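Local coordinates for RNA-binding protein (Sulfolobus solfataricus, PDB 2NRQ), which is of unknown function, belonging to an archaeal family that resembles RNA-binding proteins in structure but is thought unlikely to bind RNA, at residues 13-18 with 51-56; 96-101 with 120-125. One frame throughout, in Å; residues are numbered along the deposited sequence.

Contact 1: residues 13-18 with 51-56; sequences FIHETE and NKIIIL
I14 and I54 trade both backbone hydrogen bonds of an antiparallel pair, I14 N to I54 O at 2.7 Å and I54 N to I14 O at 2.8 Å, and F13 with I55 forms the adjoining non-hydrogen-bonded pair. Past I14 the backbones part, and a side chain and waters take over the bonding. The extended chain of E16 carries OE1 to the backbone N of K52 at 3.1 Å, the amide coming from above the carboxylate plane. One water joins E16 N to K52 O; another joins E16 OE1 to K52 NZ, so the opposite charges meet through solvent, as suits long polar residues at the exposed end of the strand pair. Apolar contacts form on both faces. With CG1 anti to the backbone N (chi1 -176°), I53 sets CD1 over one face of the H15 ring, 3.5 Å from its centroid, a CH-pi contact, and also against F13 CB. The F13 ring runs alongside I55, CE1 lying 4.0 Å from CG2. On the other face the branched CB atoms of I14 and I54 pack at 4.1 Å, and both residues reach Y20 of helix 20-30. This is an antiparallel strand pair ending where strand 7-14 gives way to the turn that leads into that helix.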
loop_
_atom_site.group_PDB
_atom_site.type_symbol
_atom_site.label_atom_id
_atom_site.label_comp_id
_atom_site.label_asym_id
_atom_site.label_seq_id
_atom_site.Cartn_x
_atom_site.Cartn_y
_atom_site.Cartn_z
ATOM N N PHE A 13 -1.990 9.077 5.632
ATOM C CA PHE A 13 -2.257 10.320 6.324
ATOM C C PHE A 13 -1.322 10.274 7.518
ATOM O O PHE A 13 -1.389 9.352 8.310
ATOM C CB PHE A 13 -3.696 10.375 6.835
ATOM C CG PHE A 13 -4.735 10.316 5.758
ATOM C CD1 PHE A 13 -4.770 11.276 4.747
ATOM C CD2 PHE A 13 -5.695 9.296 5.750
ATOM C CE1 PHE A 13 -5.740 11.223 3.740
ATOM C CE2 PHE A 13 -6.677 9.232 4.743
ATOM C CZ PHE A 13 -6.694 10.201 3.736
ATOM N N ILE A 14 -0.443 11.254 7.655
ATOM C CA ILE A 14 0.463 11.270 8.789
ATOM C C ILE A 14 0.082 12.383 9.738
ATOM O O ILE A 14 -0.169 13.507 9.315
ATOM C CB ILE A 14 1.904 11.444 8.340
ATOM C CG1 ILE A 14 2.269 10.290 7.405
ATOM C CG2 ILE A 14 2.820 11.480 9.565
ATOM C CD1 ILE A 14 3.571 10.464 6.665
ATOM N N HIS A 15 0.045 12.054 11.027
ATOM C CA HIS A 15 -0.343 12.983 12.082
ATOM C C HIS A 15 0.819 13.668 12.788
ATOM O O HIS A 15 1.976 13.272 12.638
ATOM C CB HIS A 15 -1.184 12.238 13.107
ATOM C CG HIS A 15 -2.452 11.679 12.550
ATOM N ND1 HIS A 15 -3.614 12.413 12.465
ATOM C CD2 HIS A 15 -2.735 10.466 12.025
ATOM C CE1 HIS A 15 -4.560 11.676 11.913
ATOM N NE2 HIS A 15 -4.053 10.490 11.635
ATOM N N GLU A 16 0.501 14.694 13.570
ATOM C CA GLU A 16 1.521 15.438 14.300
ATOM C C GLU A 16 2.372 14.532 15.196
ATOM O O GLU A 16 3.605 14.605 15.193
ATOM C CB GLU A 16 0.861 16.538 15.134
ATOM C CG GLU A 16 0.455 17.764 14.319
ATOM C CD GLU A 16 -0.515 18.657 15.065
ATOM O OE1 GLU A 16 -0.850 19.747 14.543
ATOM O OE2 GLU A 16 -0.945 18.255 16.174
ATOM N N THR A 17 1.699 13.678 15.955
ATOM C CA THR A 17 2.358 12.741 16.850
ATOM C C THR A 17 3.249 11.729 16.133
ATOM O O THR A 17 4.177 11.186 16.723
ATOM C CB THR A 17 1.308 11.976 17.660
ATOM O OG1 THR A 17 0.706 12.875 18.594
ATOM C CG2 THR A 17 1.931 10.791 18.392
ATOM N N GLU A 18 2.971 11.472 14.861
ATOM C CA GLU A 18 3.752 10.498 14.110
ATOM C C GLU A 18 5.098 11.037 13.621
ATOM O O GLU A 18 5.273 12.244 13.444
ATOM C CB GLU A 18 2.915 9.976 12.940
ATOM C CG GLU A 18 1.614 9.314 13.401
ATOM C CD GLU A 18 0.781 8.761 12.263
ATOM O OE1 GLU A 18 0.214 9.552 11.486
ATOM O OE2 GLU A 18 0.694 7.526 12.141
ATOM N N ASN A 51 -4.304 22.123 13.723
ATOM C CA ASN A 51 -4.362 20.655 13.725
ATOM C C ASN A 51 -3.968 20.168 12.321
ATOM O O ASN A 51 -4.821 20.043 11.449
ATOM C CB ASN A 51 -5.788 20.179 14.071
ATOM C CG ASN A 51 -6.800 21.335 14.176
ATOM O OD1 ASN A 51 -6.575 22.442 13.676
ATOM N ND2 ASN A 51 -7.931 21.065 14.820
ATOM N N LYS A 52 -2.682 19.892 12.106
ATOM C CA LYS A 52 -2.195 19.472 10.783
ATOM C C LYS A 52 -2.154 17.982 10.435
ATOM O O LYS A 52 -1.671 17.156 11.206
ATOM C CB LYS A 52 -0.792 20.057 10.534
ATOM C CG LYS A 52 -0.776 21.412 9.828
ATOM C CD LYS A 52 -0.179 22.519 10.698
ATOM C CE LYS A 52 1.337 22.382 10.835
ATOM N NZ LYS A 52 1.910 23.378 11.792
ATOM N N ILE A 53 -2.657 17.643 9.256
ATOM C CA ILE A 53 -2.618 16.262 8.798
ATOM C C ILE A 53 -1.736 16.320 7.561
ATOM O O ILE A 53 -1.715 17.337 6.880
ATOM C CB ILE A 53 -4.033 15.723 8.422
ATOM C CG1 ILE A 53 -3.953 14.240 8.049
ATOM C CG2 ILE A 53 -4.608 16.500 7.242
ATOM C CD1 ILE A 53 -3.588 13.315 9.198
ATOM N N ILE A 54 -0.977 15.266 7.288
ATOM C CA ILE A 54 -0.117 15.257 6.105
ATOM C C ILE A 54 -0.536 14.131 5.195
ATOM O O ILE A 54 -0.772 13.017 5.653
ATOM C CB ILE A 54 1.359 15.049 6.453
ATOM C CG1 ILE A 54 1.889 16.255 7.209
ATOM C CG2 ILE A 54 2.179 14.884 5.186
ATOM C CD1 ILE A 54 3.333 16.106 7.553
ATOM N N ILE A 55 -0.643 14.423 3.907
ATOM C CA ILE A 55 -1.042 13.414 2.954
ATOM C C ILE A 55 0.130 13.094 2.064
ATOM O O ILE A 55 0.584 13.930 1.292
ATOM C CB ILE A 55 -2.234 13.889 2.096
ATOM C CG1 ILE A 55 -3.269 14.580 2.989
ATOM C CG2 ILE A 55 -2.867 12.695 1.391
ATOM C CD1 ILE A 55 -4.592 14.826 2.331
ATOM N N LEU A 56 0.622 11.873 2.189
ATOM C CA LEU A 56 1.755 11.412 1.412
ATOM C C LEU A 56 1.256 10.430 0.369
ATOM O O LEU A 56 0.558 9.484 0.703
ATOM C CB LEU A 56 2.761 10.739 2.347
ATOM C CG LEU A 56 3.864 9.887 1.737
ATOM C CD1 LEU A 56 4.831 10.753 0.966
ATOM C CD2 LEU A 56 4.570 9.135 2.862
HETATM O O HOH W 1 -2.253 15.363 13.151
HETATM O O HOH W 2 1.252 21.533 14.155
#

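Contact 2: residues 96-101 with 120-125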
loop_
_atom_site.group_PDB
_atom_site.type_symbol
_atom_site.label_atom_id
_atom_site.label_comp_id
_atom_site.label_asym_id
_atom_site.label_seq_id
_atom_site.Cartn_x
_atom_site.Cartn_y
_atom_site.Cartn_z
ATOM N N LYS A 96 -10.509 -1.789 -8.879
ATOM C CA LYS A 96 -9.346 -1.525 -8.049
ATOM C C LYS A 96 -9.428 -2.246 -6.712
ATOM O O LYS A 96 -10.484 -2.325 -6.093
ATOM C CB LYS A 96 -9.160 -0.016 -7.854
ATOM C CG LYS A 96 -10.406 0.731 -7.475
ATOM C CD LYS A 96 -10.141 2.230 -7.383
ATOM C CE LYS A 96 -9.823 2.848 -8.747
ATOM N NZ LYS A 96 -9.917 4.350 -8.722
ATOM N N LEU A 97 -8.294 -2.797 -6.299
ATOM C CA LEU A 97 -8.158 -3.541 -5.056
ATOM C C LEU A 97 -7.525 -2.631 -4.015
ATOM O O LEU A 97 -6.475 -2.043 -4.269
ATOM C CB LEU A 97 -7.254 -4.756 -5.282
ATOM C CG LEU A 97 -6.907 -5.618 -4.063
ATOM C CD1 LEU A 97 -8.135 -6.403 -3.623
ATOM C CD2 LEU A 97 -5.757 -6.575 -4.407
ATOM N N TYR A 98 -8.156 -2.521 -2.848
ATOM C CA TYR A 98 -7.635 -1.680 -1.784
ATOM C C TYR A 98 -6.982 -2.524 -0.702
ATOM O O TYR A 98 -7.652 -3.283 -0.012
ATOM C CB TYR A 98 -8.755 -0.849 -1.158
ATOM C CG TYR A 98 -9.362 0.172 -2.086
ATOM C CD1 TYR A 98 -9.161 1.538 -1.880
ATOM C CD2 TYR A 98 -10.135 -0.221 -3.181
ATOM C CE1 TYR A 98 -9.712 2.490 -2.742
ATOM C CE2 TYR A 98 -10.691 0.719 -4.047
ATOM C CZ TYR A 98 -10.475 2.073 -3.820
ATOM O OH TYR A 98 -11.031 3.006 -4.667
ATOM N N LEU A 99 -5.674 -2.394 -0.548
ATOM C CA LEU A 99 -4.979 -3.141 0.481
ATOM C C LEU A 99 -4.496 -2.166 1.543
ATOM O O LEU A 99 -3.588 -1.380 1.290
ATOM C CB LEU A 99 -3.781 -3.870 -0.115
ATOM C CG LEU A 99 -3.999 -4.652 -1.409
ATOM C CD1 LEU A 99 -2.695 -5.323 -1.807
ATOM C CD2 LEU A 99 -5.095 -5.677 -1.214
ATOM N N ARG A 100 -5.104 -2.200 2.725
ATOM C CA ARG A 100 -4.691 -1.300 3.794
ATOM C C ARG A 100 -3.721 -1.968 4.758
ATOM O O ARG A 100 -4.093 -2.873 5.490
ATOM C CB ARG A 100 -5.901 -0.757 4.559
ATOM C CG ARG A 100 -7.121 -1.613 4.540
ATOM C CD ARG A 100 -8.119 -1.117 3.508
ATOM N NE ARG A 100 -8.589 0.221 3.833
ATOM C CZ ARG A 100 -9.572 0.851 3.199
ATOM N NH1 ARG A 100 -10.208 0.266 2.196
ATOM N NH2 ARG A 100 -9.919 2.075 3.571
ATOM N N PHE A 101 -2.475 -1.508 4.757
ATOM C CA PHE A 101 -1.449 -2.084 5.621
ATOM C C PHE A 101 -1.243 -1.327 6.922
ATOM O O PHE A 101 -1.535 -0.133 7.019
ATOM C CB PHE A 101 -0.135 -2.187 4.855
ATOM C CG PHE A 101 -0.190 -3.161 3.714
ATOM C CD1 PHE A 101 -0.162 -4.534 3.954
ATOM C CD2 PHE A 101 -0.325 -2.711 2.405
ATOM C CE1 PHE A 101 -0.269 -5.444 2.908
ATOM C CE2 PHE A 101 -0.435 -3.614 1.346
ATOM C CZ PHE A 101 -0.408 -4.985 1.599
ATOM N N VAL A 120 -3.970 3.870 7.853
ATOM C CA VAL A 120 -3.050 2.819 7.435
ATOM C C VAL A 120 -2.252 3.282 6.223
ATOM O O VAL A 120 -2.473 4.365 5.715
ATOM C CB VAL A 120 -3.845 1.576 6.995
ATOM C CG1 VAL A 120 -4.640 1.018 8.156
ATOM C CG2 VAL A 120 -4.787 1.964 5.842
ATOM N N ILE A 121 -1.322 2.453 5.767
ATOM C CA ILE A 121 -0.566 2.757 4.554
ATOM C C ILE A 121 -1.418 2.072 3.498
ATOM O O ILE A 121 -1.409 0.852 3.382
ATOM C CB ILE A 121 0.827 2.110 4.542
ATOM C CG1 ILE A 121 1.719 2.768 5.597
ATOM C CG2 ILE A 121 1.441 2.250 3.154
ATOM C CD1 ILE A 121 3.059 2.083 5.775
ATOM N N LYS A 122 -2.160 2.858 2.734
ATOM C CA LYS A 122 -3.065 2.304 1.742
ATOM C C LYS A 122 -2.467 2.078 0.352
ATOM O O LYS A 122 -1.892 2.986 -0.251
ATOM C CB LYS A 122 -4.288 3.214 1.645
ATOM C CG LYS A 122 -5.497 2.568 1.032
ATOM C CD LYS A 122 -6.651 3.538 0.993
ATOM C CE LYS A 122 -7.089 3.926 2.389
ATOM N NZ LYS A 122 -8.072 5.046 2.370
ATOM N N CYS A 123 -2.607 0.858 -0.154
ATOM C CA CYS A 123 -2.105 0.529 -1.477
ATOM C C CYS A 123 -3.269 0.146 -2.370
ATOM O O CYS A 123 -3.890 -0.887 -2.178
ATOM C CB CYS A 123 -1.122 -0.622 -1.392
ATOM S SG CYS A 123 0.319 -0.251 -0.393
ATOM N N ILE A 124 -3.558 0.988 -3.351
ATOM C CA ILE A 124 -4.666 0.761 -4.268
ATOM C C ILE A 124 -4.189 0.358 -5.647
ATOM O O ILE A 124 -3.534 1.141 -6.322
ATOM C CB ILE A 124 -5.525 2.032 -4.412
ATOM C CG1 ILE A 124 -6.039 2.460 -3.032
ATOM C CG2 ILE A 124 -6.685 1.788 -5.384
ATOM C CD1 ILE A 124 -6.635 3.834 -3.002
ATOM N N ILE A 125 -4.538 -0.859 -6.060
ATOM C CA ILE A 125 -4.169 -1.374 -7.371
ATOM C C ILE A 125 -5.373 -1.360 -8.314
ATOM O O ILE A 125 -6.488 -1.688 -7.918
ATOM C CB ILE A 125 -3.636 -2.818 -7.283
ATOM C CG1 ILE A 125 -2.317 -2.853 -6.510
ATOM C CG2 ILE A 125 -3.417 -3.376 -8.673
ATOM C CD1 ILE A 125 -2.478 -2.639 -5.044
#
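The Y98 ring has I124 lying across it: CG2 stands over the centre of one face, 4.1 Å from the centroid and 12° off the ring normal, a CH-pi contact, while K122 CD comes to the ring edge. Y98 CG is anti to its own carbonyl carbon (chi1 -66°), which lays the ring along the sheet towards I124. Replacing Y98 by an alanine is likely to take from I124 the ring face it rests on and leave K122 CD without the ring edge beside it. The R100 guanidinium has K122 CE over one face, 3.6 Å from NH2. D118 OD1 forms a salt bridge with each, which probably offsets the repulsion of the two cationic chains lying side by side. On the opposite face of the sheet, the F101 ring presents its edge to C123 SG, 4.9 Å from the ring centroid, and to I121 O; the small, weakly polar thiol suits this buried place.

The backbones form a regular antiparallel ladder. L99 and C123 are linked by two hydrogen bonds of 2.8 Å, L99 N to C123 O and C123 N to L99 O, each with a 167° angle at the hydrogen. L97 with I125 and F101 with I121 form the hydrogen-bonded pairs before and after it. L99 CD1 meets I125 CD1 at 4.2 Å, extending the apolar face.

Strand 7-14 flanks 121-126 through backbone bonds of K122 with S11 and I124 with I9, short strand 92-93 lies beyond 96-101, and helix 103-109 packs on I121.

In the fold
Both contacts belong to one antiparallel sheet, in which strand 7-14 runs between 52-60 and 121-126. Contact 1 joins 7-14 to 52-60 near the surface, about 17 Å from the chain centre to the contact's centre; contact 2 joins 121-126 to 96-101 about 5 Å from it. Their centres lie about 18 Å apart and their nearest atoms about 5 Å, without touching. V12 couples them, bonding by its backbone to L56 and packing against I121. K103 of helix 103-109 does likewise: its NZ binds E18 and F13 O, and the I121 side chain touches K103. Along the chain contact 1 closes before contact 2 opens. With function unknown, neither contact can be tied to an active site.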